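Tumour necrosis factor receptor (Ectromelia virus, PDB 3ON9) probably dampens host immune defence by binding host TNF and various chemokines, this chain being its C-terminal SECRET domain. Local coordinates at residues 12-17 / 150-155; 16-21 / 54-59; 124-129 / 139-144. All blocks are in the same frame, centred on the assembly; numbering follows the deposited sequence.

In the fold
All three contacts involve the five-stranded antiparallel sheet of the beta-sandwich. Interaction 3 is the most buried: strands 122-130 and 140-145 pair through regular backbone hydrogen bonds, and one face of the pair looks into the sandwich. Interactions 1 and 2 are partly buried and start from the same part of the chain, sharing Tyr16 and Pro17. In interaction 1 a loop crosses the outer face of strand 8-16 without a hydrogen bond to it, by packing of Leu150 and Val152; in interaction 2 the loop leaving that strand reaches the outermost strand 51-59 through a tyrosine hydroxyl and valines. Asp124 connects interactions 1 and 3 by accepting from Leu150 N.

Interaction 1: 12-17 / 150-155; sequences EINMYP and LNVDHI
Leu150 lays one of its methyls on the backbone of strand 8-16. With CG beside its own backbone N (chi1 -62°) and chi2 extended at 166°, the two branches divide the work: CD1 rests against the Asn14-Met15 peptide, 3.6 Å from Met15 N, while CD2 reaches farther along the strand to Tyr16 CB at 3.9 Å. Tyr16 offers little more than that CB to the loop, because its CG stands anti to the backbone N (chi1 -170°) and the ring is carried off elsewhere; Pro17 CB lies over one ring face, offset toward the rim. The peptide between Tyr16 and Pro17 is cis.

Val152 forms the second point of contact. Both of its methyls lie against the flat end of Asn14, with CG2 3.7 Å and CG1 3.8 Å from Asn14 CG, and the two side chains meet at a slant. Leu150 CD1 also comes 4.0 Å from Asn14 CB, which places Asn14 beneath both apolar residues of the loop.

The loop 150-155 is shaped by bonds of its own. Asn151 OD1 accepts from Asp153 N at 3.0 Å, an Asx turn, and a type II beta turn from Val152 to Ile155 overlaps it, closed by the bond from Ile155 N to Val152 O, with His154 at the positive phi usual for its third position. Leu62 and Thr64 of the adjacent strand extend the surface under Leu150 and Val152. No hydrogen bond joins 12-17 to 150-155, so these two segments meet by van der Waals packing, while the start of the loop is fixed by the bond from Leu150 N to Asp124 OD2 of strand 122-130.

Interaction 2: 16-21 / 54-59; sequences YPVNKT and DYYSVV
Tyr56 OH donates a hydrogen bond to Lys20 O across a distance of 2.7 Å, the direct polar link between the strand 54-59 and the loop 16-21. The C=O...O angle is 158° and the hydroxyl is tilted 22° out of the carbonyl plane. An extended side chain, with CG anti to the backbone N (chi1 173°), takes the phenol far enough from its strand to make this bond. The ring presents its edge to the loop, and Thr21 O lies near the ring plane, 3.6 Å from Tyr56 CE2. A water lies nearby, 2.8 Å from Thr21 O and 2.9 Å from Tyr56 O, within hydrogen-bonding reach of both backbone carbonyls.

Apolar contacts complete the interface. Val18 approaches Tyr56 from the opposite direction and brings its CB to 3.6 Å from Tyr56 OH, so the hydroxyl has aliphatic carbon on one side as well as the carbonyl it binds. Val18 and Val58 reach toward each other tip to tip, CG2 to CG2 at 3.9 Å. Thr21 crosses Val58 at about a right angle, using its methyl rather than its hydroxyl: Thr21 CG2 lies 4.0 Å from Val58 CB.

The loop is also held from elsewhere, since Glu37 OE2 accepts from Asn19 N and Val18 is joined to Lys61 by backbone hydrogen bonding. Tyr56 packs beside Ala63 and Ser65 of strand 62-69, Met15 of strand 8-16 and Ile33 of strand 30-34, so its side chain lies between the two sheets, near the outermost strand 51-59 and under the link leading from strand 8-16 to strand 24-26.

Interaction 3: 124-129 / 139-144; sequences DVYIVY and MDVVAY
Tyr144 pairs with Val125, and its ring reaches along the partner strand as far as Ile127. Its CB starts 4.1 Å from Val125 CB. A chi1 of -52° sets CG beside the backbone N, and the ring then leans across Val125: CD2 comes 3.6 Å from Val125 O, which lies in the ring plane at its edge, and 3.9 Å from Val125 CB. One atom farther out, Tyr144 CE2 meets Ile127 CD1 at 4.2 Å, the two side chains crossing obliquely. Beyond the hairpin, Tyr144 packs on Glu111 and Val113 of strand 110-116.

The backbones are joined by reciprocal hydrogen bonds at three pairs, Val125 with Tyr144, Ile127 with Val142 and Tyr129 with Asp140; Tyr144 N donates to Val125 O at 2.8 Å. Between them, Tyr126-Ala143 and Val128-Val141 are non-hydrogen-bonded pairs. The strand segments run at 168° to each other, nearly ideal antiparallel.

The two faces differ. On the one bearing Tyr126 and Val128, Tyr126 CD1 lies 3.8 Å from Ala143 CB, and the bent end of Met139 puts its CE 3.8 Å from Val128 CG1. On the one bearing Val125, Ile127 and Tyr129, the side chains are buried against strands 82-89 and 110-116 of the second sheet. Polar groups there have partners: Tyr129 OH is hydrogen-bonded to Glu111 OE1 while its ring stacks on His109, and the Asp140 carboxylate takes His109 NE2 and the backbone N of Leu106 and Met107. This is a regular beta hairpin, without a bulge in these pairs, forming one border of a five-stranded sheet in the beta-sandwich of the SECRET domain.

Interaction 1: 12-17 / 150-155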
loop_
_atom_site.group_PDB
_atom_site.type_symbol
_atom_site.label_atom_id
_atom_site.label_comp_id
_atom_site.label_asym_id
_atom_site.label_seq_id
_atom_site.Cartn_x
_atom_site.Cartn_y
_atom_site.Cartn_z
ATOM N N GLU A 12 -1.763 1.764 -1.705
ATOM C CA GLU A 12 -2.013 3.043 -1.054
ATOM C C GLU A 12 -2.331 2.812 0.401
ATOM O O GLU A 12 -3.093 1.906 0.736
ATOM C CB GLU A 12 -3.209 3.757 -1.682
ATOM C CG GLU A 12 -3.074 4.039 -3.154
ATOM C CD GLU A 12 -4.423 4.294 -3.807
ATOM O OE1 GLU A 12 -5.115 5.260 -3.408
ATOM O OE2 GLU A 12 -4.792 3.517 -4.711
ATOM N N ILE A 13 -1.763 3.650 1.259
ATOM C CA ILE A 13 -2.048 3.598 2.683
ATOM C C ILE A 13 -2.384 5.003 3.180
ATOM O O ILE A 13 -1.538 5.902 3.150
ATOM C CB ILE A 13 -0.839 3.025 3.489
ATOM C CG1 ILE A 13 -0.314 1.712 2.875
ATOM C CG2 ILE A 13 -1.229 2.797 4.942
ATOM C CD1 ILE A 13 0.841 1.883 1.866
ATOM N N ASN A 14 -3.619 5.204 3.642
ATOM C CA ASN A 14 -4.027 6.517 4.138
ATOM C C ASN A 14 -4.242 6.436 5.640
ATOM O O ASN A 14 -4.786 5.455 6.127
ATOM C CB ASN A 14 -5.281 7.000 3.401
ATOM C CG ASN A 14 -5.041 7.129 1.913
ATOM O OD1 ASN A 14 -3.928 7.448 1.491
ATOM N ND2 ASN A 14 -6.062 6.852 1.108
ATOM N N MET A 15 -3.767 7.437 6.374
ATOM C CA MET A 15 -3.646 7.309 7.824
ATOM C C MET A 15 -4.024 8.588 8.559
ATOM O O MET A 15 -3.720 9.684 8.100
ATOM C CB MET A 15 -2.202 6.939 8.195
ATOM C CG MET A 15 -1.721 5.649 7.544
ATOM S SD MET A 15 -0.025 5.236 8.000
ATOM C CE MET A 15 0.877 6.463 7.048
ATOM N N TYR A 16 -4.672 8.439 9.708
ATOM C CA TYR A 16 -4.990 9.574 10.559
ATOM C C TYR A 16 -5.070 9.107 12.004
ATOM O O TYR A 16 -5.641 8.064 12.274
ATOM C CB TYR A 16 -6.337 10.180 10.147
ATOM C CG TYR A 16 -6.622 11.494 10.829
ATOM C CD1 TYR A 16 -6.289 12.696 10.221
ATOM C CD2 TYR A 16 -7.192 11.530 12.090
ATOM C CE1 TYR A 16 -6.521 13.905 10.854
ATOM C CE2 TYR A 16 -7.435 12.736 12.725
ATOM C CZ TYR A 16 -7.100 13.911 12.098
ATOM O OH TYR A 16 -7.343 15.106 12.730
ATOM N N PRO A 17 -4.479 9.868 12.940
ATOM C CA PRO A 17 -3.680 11.074 12.719
ATOM C C PRO A 17 -2.188 10.750 12.667
ATOM O O PRO A 17 -1.733 9.813 13.334
ATOM C CB PRO A 17 -3.927 11.896 13.990
ATOM C CG PRO A 17 -4.281 10.860 15.055
ATOM C CD PRO A 17 -4.604 9.547 14.374
ATOM N N LEU A 150 -11.032 7.764 4.775
ATOM C CA LEU A 150 -10.394 9.071 4.633
ATOM C C LEU A 150 -10.465 9.601 3.207
ATOM O O LEU A 150 -10.273 8.855 2.244
ATOM C CB LEU A 150 -8.927 8.970 5.058
ATOM C CG LEU A 150 -8.702 8.583 6.514
ATOM C CD1 LEU A 150 -7.231 8.174 6.741
ATOM C CD2 LEU A 150 -9.147 9.714 7.453
ATOM N N ASN A 151 -10.735 10.900 3.085
ATOM C CA ASN A 151 -10.619 11.568 1.797
ATOM C C ASN A 151 -9.246 12.219 1.700
ATOM O O ASN A 151 -8.940 13.154 2.451
ATOM C CB ASN A 151 -11.719 12.626 1.643
ATOM C CG ASN A 151 -11.708 13.293 0.288
ATOM O OD1 ASN A 151 -10.930 12.928 -0.594
ATOM N ND2 ASN A 151 -12.586 14.284 0.114
ATOM N N VAL A 152 -8.414 11.704 0.794
ATOM C CA VAL A 152 -7.093 12.269 0.567
ATOM C C VAL A 152 -6.965 12.816 -0.846
ATOM O O VAL A 152 -5.850 13.036 -1.333
ATOM C CB VAL A 152 -5.970 11.233 0.822
ATOM C CG1 VAL A 152 -5.924 10.845 2.294
ATOM C CG2 VAL A 152 -6.157 10.022 -0.077
ATOM N N ASP A 153 -8.101 13.048 -1.509
ATOM C CA ASP A 153 -8.059 13.604 -2.855
ATOM C C ASP A 153 -7.180 14.846 -2.925
ATOM O O ASP A 153 -7.210 15.698 -2.034
ATOM C CB ASP A 153 -9.464 13.989 -3.332
ATOM C CG ASP A 153 -10.334 12.787 -3.647
ATOM O OD1 ASP A 153 -9.868 11.633 -3.517
ATOM O OD2 ASP A 153 -11.502 13.011 -4.041
ATOM N N HIS A 154 -6.424 14.947 -4.012
ATOM C CA HIS A 154 -5.626 16.136 -4.316
ATOM C C HIS A 154 -4.440 16.386 -3.380
ATOM O O HIS A 154 -3.921 17.493 -3.346
ATOM C CB HIS A 154 -6.507 17.385 -4.376
ATOM C CG HIS A 154 -7.776 17.194 -5.152
ATOM N ND1 HIS A 154 -7.790 16.774 -6.463
ATOM C CD2 HIS A 154 -9.071 17.369 -4.797
ATOM C CE1 HIS A 154 -9.042 16.692 -6.883
ATOM N NE2 HIS A 154 -9.838 17.049 -5.893
ATOM N N ILE A 155 -4.018 15.377 -2.624
ATOM C CA ILE A 155 -2.742 15.459 -1.904
ATOM C C ILE A 155 -1.712 14.801 -2.820
ATOM O O ILE A 155 -1.862 13.639 -3.180
ATOM C CB ILE A 155 -2.800 14.731 -0.534
ATOM C CG1 ILE A 155 -3.903 15.314 0.359
ATOM C CG2 ILE A 155 -1.431 14.788 0.186
ATOM C CD1 ILE A 155 -4.059 14.583 1.698
#

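Interaction 2: 16-21 / 54-59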
loop_
_atom_site.group_PDB
_atom_site.type_symbol
_atom_site.label_atom_id
_atom_site.label_comp_id
_atom_site.label_asym_id
_atom_site.label_seq_id
_atom_site.Cartn_x
_atom_site.Cartn_y
_atom_site.Cartn_z
ATOM N N TYR A 16 -4.672 8.439 9.708
ATOM C CA TYR A 16 -4.990 9.574 10.559
ATOM C C TYR A 16 -5.070 9.107 12.004
ATOM O O TYR A 16 -5.641 8.064 12.274
ATOM C CB TYR A 16 -6.337 10.180 10.147
ATOM C CG TYR A 16 -6.622 11.494 10.829
ATOM C CD1 TYR A 16 -6.289 12.696 10.221
ATOM C CD2 TYR A 16 -7.192 11.530 12.090
ATOM C CE1 TYR A 16 -6.521 13.905 10.854
ATOM C CE2 TYR A 16 -7.435 12.736 12.725
ATOM C CZ TYR A 16 -7.100 13.911 12.098
ATOM O OH TYR A 16 -7.343 15.106 12.730
ATOM N N PRO A 17 -4.479 9.868 12.940
ATOM C CA PRO A 17 -3.680 11.074 12.719
ATOM C C PRO A 17 -2.188 10.750 12.667
ATOM O O PRO A 17 -1.733 9.813 13.334
ATOM C CB PRO A 17 -3.927 11.896 13.990
ATOM C CG PRO A 17 -4.281 10.860 15.055
ATOM C CD PRO A 17 -4.604 9.547 14.374
ATOM N N VAL A 18 -1.438 11.522 11.891
ATOM C CA VAL A 18 0.019 11.430 11.943
ATOM C C VAL A 18 0.583 12.708 12.541
ATOM O O VAL A 18 -0.011 13.788 12.412
ATOM C CB VAL A 18 0.675 11.128 10.569
ATOM C CG1 VAL A 18 0.196 9.776 10.043
ATOM C CG2 VAL A 18 0.403 12.233 9.555
ATOM N N ASN A 19 1.716 12.573 13.225
ATOM C CA ASN A 19 2.359 13.688 13.897
ATOM C C ASN A 19 3.681 14.082 13.256
ATOM O O ASN A 19 4.277 15.090 13.640
ATOM C CB ASN A 19 2.627 13.323 15.350
ATOM C CG ASN A 19 1.367 13.001 16.103
ATOM O OD1 ASN A 19 0.524 13.872 16.316
ATOM N ND2 ASN A 19 1.224 11.743 16.515
ATOM N N LYS A 20 4.143 13.276 12.306
ATOM C CA LYS A 20 5.438 13.495 11.666
ATOM C C LYS A 20 5.280 13.602 10.163
ATOM O O LYS A 20 4.469 12.888 9.563
ATOM C CB LYS A 20 6.392 12.339 11.972
ATOM C CG LYS A 20 6.561 12.003 13.442
ATOM C CD LYS A 20 7.100 13.170 14.229
ATOM C CE LYS A 20 7.298 12.773 15.680
ATOM N NZ LYS A 20 7.823 13.907 16.483
ATOM N N THR A 21 6.064 14.487 9.556
ATOM C CA THR A 21 6.025 14.664 8.109
ATOM C C THR A 21 7.284 14.121 7.446
ATOM O O THR A 21 7.261 13.736 6.279
ATOM C CB THR A 21 5.798 16.141 7.715
ATOM O OG1 THR A 21 6.861 16.957 8.226
ATOM C CG2 THR A 21 4.465 16.636 8.284
ATOM N N ASP A 54 7.687 5.352 -4.282
ATOM C CA ASP A 54 6.783 5.475 -3.150
ATOM C C ASP A 54 6.588 6.922 -2.763
ATOM O O ASP A 54 7.219 7.812 -3.324
ATOM C CB ASP A 54 7.238 4.633 -1.955
ATOM C CG ASP A 54 8.640 4.948 -1.495
ATOM O OD1 ASP A 54 9.153 6.064 -1.753
ATOM O OD2 ASP A 54 9.225 4.051 -0.859
ATOM N N TYR A 55 5.697 7.160 -1.806
ATOM C CA TYR A 55 5.415 8.528 -1.395
ATOM C C TYR A 55 4.754 8.541 -0.027
ATOM O O TYR A 55 4.221 7.530 0.415
ATOM C CB TYR A 55 4.530 9.240 -2.429
ATOM C CG TYR A 55 3.217 8.547 -2.715
ATOM C CD1 TYR A 55 2.070 8.857 -1.989
ATOM C CD2 TYR A 55 3.125 7.566 -3.696
ATOM C CE1 TYR A 55 0.872 8.227 -2.248
ATOM C CE2 TYR A 55 1.932 6.927 -3.957
ATOM C CZ TYR A 55 0.802 7.258 -3.227
ATOM O OH TYR A 55 -0.396 6.613 -3.493
ATOM N N TYR A 56 4.824 9.694 0.633
ATOM C CA TYR A 56 4.221 9.918 1.939
ATOM C C TYR A 56 4.059 11.428 2.043
ATOM O O TYR A 56 5.042 12.173 2.062
ATOM C CB TYR A 56 5.139 9.373 3.054
ATOM C CG TYR A 56 4.693 9.710 4.460
ATOM C CD1 TYR A 56 3.777 8.908 5.130
ATOM C CD2 TYR A 56 5.195 10.825 5.122
ATOM C CE1 TYR A 56 3.354 9.223 6.424
ATOM C CE2 TYR A 56 4.783 11.146 6.405
ATOM C CZ TYR A 56 3.869 10.335 7.055
ATOM O OH TYR A 56 3.474 10.646 8.338
ATOM N N SER A 57 2.815 11.887 2.068
ATOM C CA SER A 57 2.529 13.310 1.986
ATOM C C SER A 57 1.409 13.655 2.956
ATOM O O SER A 57 0.419 12.915 3.069
ATOM C CB SER A 57 2.143 13.680 0.549
ATOM O OG SER A 57 2.026 15.082 0.407
ATOM N N VAL A 58 1.559 14.782 3.648
ATOM C CA VAL A 58 0.720 15.103 4.789
ATOM C C VAL A 58 0.057 16.479 4.668
ATOM O O VAL A 58 0.678 17.455 4.217
ATOM C CB VAL A 58 1.542 15.060 6.110
ATOM C CG1 VAL A 58 0.667 15.469 7.288
ATOM C CG2 VAL A 58 2.131 13.659 6.331
ATOM N N VAL A 59 -1.208 16.551 5.073
ATOM C CA VAL A 59 -1.898 17.822 5.235
ATOM C C VAL A 59 -2.446 17.797 6.645
ATOM O O VAL A 59 -3.303 16.973 6.969
ATOM C CB VAL A 59 -3.050 17.978 4.244
ATOM C CG1 VAL A 59 -3.884 19.226 4.574
ATOM C CG2 VAL A 59 -2.508 18.033 2.817
HETATM O O HOH W 1 5.386 14.091 4.212
#

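Interaction 3: 124-129 / 139-144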
loop_
_atom_site.group_PDB
_atom_site.type_symbol
_atom_site.label_atom_id
_atom_site.label_comp_id
_atom_site.label_asym_id
_atom_site.label_seq_id
_atom_site.Cartn_x
_atom_site.Cartn_y
_atom_site.Cartn_z
ATOM N N ASP A 124 -6.703 3.236 6.017
ATOM C CA ASP A 124 -7.266 2.692 4.787
ATOM C C ASP A 124 -6.117 2.126 3.968
ATOM O O ASP A 124 -5.068 2.764 3.841
ATOM C CB ASP A 124 -7.942 3.790 3.955
ATOM C CG ASP A 124 -9.042 4.513 4.702
ATOM O OD1 ASP A 124 -9.872 3.852 5.350
ATOM O OD2 ASP A 124 -9.075 5.753 4.620
ATOM N N VAL A 125 -6.321 0.943 3.400
ATOM C CA VAL A 125 -5.348 0.351 2.499
ATOM C C VAL A 125 -6.044 -0.058 1.205
ATOM O O VAL A 125 -7.139 -0.624 1.230
ATOM C CB VAL A 125 -4.688 -0.875 3.142
ATOM C CG1 VAL A 125 -3.790 -1.588 2.140
ATOM C CG2 VAL A 125 -3.892 -0.431 4.352
ATOM N N TYR A 126 -5.419 0.259 0.077
ATOM C CA TYR A 126 -5.865 -0.254 -1.210
ATOM C C TYR A 126 -4.713 -0.945 -1.910
ATOM O O TYR A 126 -3.635 -0.374 -2.051
ATOM C CB TYR A 126 -6.399 0.868 -2.103
ATOM C CG TYR A 126 -7.411 1.769 -1.438
ATOM C CD1 TYR A 126 -8.774 1.475 -1.466
ATOM C CD2 TYR A 126 -7.004 2.917 -0.781
ATOM C CE1 TYR A 126 -9.696 2.318 -0.842
ATOM C CE2 TYR A 126 -7.915 3.757 -0.160
ATOM C CZ TYR A 126 -9.247 3.458 -0.196
ATOM O OH TYR A 126 -10.128 4.327 0.428
ATOM N N ILE A 127 -4.950 -2.176 -2.337
ATOM C CA ILE A 127 -3.987 -2.889 -3.172
ATOM C C ILE A 127 -4.681 -3.115 -4.506
ATOM O O ILE A 127 -5.708 -3.787 -4.569
ATOM C CB ILE A 127 -3.594 -4.223 -2.546
ATOM C CG1 ILE A 127 -2.978 -3.969 -1.167
ATOM C CG2 ILE A 127 -2.582 -4.955 -3.459
ATOM C CD1 ILE A 127 -2.770 -5.211 -0.340
ATOM N N VAL A 128 -4.125 -2.536 -5.561
ATOM C CA VAL A 128 -4.821 -2.448 -6.840
ATOM C C VAL A 128 -3.978 -3.058 -7.941
ATOM O O VAL A 128 -2.855 -2.612 -8.198
ATOM C CB VAL A 128 -5.142 -0.986 -7.177
ATOM C CG1 VAL A 128 -5.891 -0.894 -8.502
ATOM C CG2 VAL A 128 -5.973 -0.368 -6.054
ATOM N N TYR A 129 -4.514 -4.095 -8.567
ATOM C CA TYR A 129 -3.848 -4.750 -9.674
ATOM C C TYR A 129 -4.555 -4.365 -10.960
ATOM O O TYR A 129 -5.788 -4.499 -11.072
ATOM C CB TYR A 129 -3.929 -6.258 -9.504
ATOM C CG TYR A 129 -3.458 -6.797 -8.176
ATOM C CD1 TYR A 129 -2.183 -7.326 -8.041
ATOM C CD2 TYR A 129 -4.297 -6.799 -7.054
ATOM C CE1 TYR A 129 -1.753 -7.840 -6.843
ATOM C CE2 TYR A 129 -3.866 -7.319 -5.843
ATOM C CZ TYR A 129 -2.590 -7.843 -5.750
ATOM O OH TYR A 129 -2.144 -8.381 -4.568
ATOM N N MET A 139 -9.939 -3.464 -13.290
ATOM C CA MET A 139 -8.907 -3.557 -12.253
ATOM C C MET A 139 -9.450 -4.326 -11.040
ATOM O O MET A 139 -10.651 -4.307 -10.786
ATOM C CB MET A 139 -8.461 -2.163 -11.800
ATOM C CG MET A 139 -7.915 -1.260 -12.889
ATOM S SD MET A 139 -7.118 0.213 -12.217
ATOM C CE MET A 139 -8.306 0.721 -10.976
ATOM N N ASP A 140 -8.569 -4.991 -10.291
ATOM C CA ASP A 140 -8.944 -5.572 -8.998
ATOM C C ASP A 140 -8.539 -4.572 -7.919
ATOM O O ASP A 140 -7.374 -4.165 -7.842
ATOM C CB ASP A 140 -8.207 -6.895 -8.744
ATOM C CG ASP A 140 -8.804 -8.061 -9.484
ATOM O OD1 ASP A 140 -9.984 -7.991 -9.896
ATOM O OD2 ASP A 140 -8.084 -9.071 -9.651
ATOM N N VAL A 141 -9.505 -4.159 -7.108
ATOM C CA VAL A 141 -9.270 -3.227 -6.018
ATOM C C VAL A 141 -9.526 -3.929 -4.698
ATOM O O VAL A 141 -10.679 -4.239 -4.366
ATOM C CB VAL A 141 -10.180 -1.990 -6.115
ATOM C CG1 VAL A 141 -9.968 -1.081 -4.906
ATOM C CG2 VAL A 141 -9.921 -1.238 -7.407
ATOM N N VAL A 142 -8.460 -4.193 -3.945
ATOM C CA VAL A 142 -8.601 -4.831 -2.639
ATOM C C VAL A 142 -8.563 -3.736 -1.575
ATOM O O VAL A 142 -7.528 -3.084 -1.387
ATOM C CB VAL A 142 -7.486 -5.860 -2.372
ATOM C CG1 VAL A 142 -7.817 -6.670 -1.130
ATOM C CG2 VAL A 142 -7.298 -6.789 -3.577
ATOM N N ALA A 143 -9.688 -3.506 -0.902
ATOM C CA ALA A 143 -9.811 -2.361 0.008
ATOM C C ALA A 143 -9.972 -2.771 1.464
ATOM O O ALA A 143 -10.668 -3.739 1.771
ATOM C CB ALA A 143 -10.967 -1.441 -0.424
ATOM N N TYR A 144 -9.291 -2.048 2.355
ATOM C CA TYR A 144 -9.374 -2.295 3.789
ATOM C C TYR A 144 -9.613 -0.972 4.506
ATOM O O TYR A 144 -9.031 0.050 4.137
ATOM C CB TYR A 144 -8.065 -2.875 4.327
ATOM C CG TYR A 144 -7.522 -4.094 3.609
ATOM C CD1 TYR A 144 -7.587 -5.343 4.197
ATOM C CD2 TYR A 144 -6.910 -3.981 2.364
ATOM C CE1 TYR A 144 -7.082 -6.464 3.554
ATOM C CE2 TYR A 144 -6.395 -5.092 1.717
ATOM C CZ TYR A 144 -6.482 -6.329 2.324
ATOM O OH TYR A 144 -5.979 -7.448 1.702
#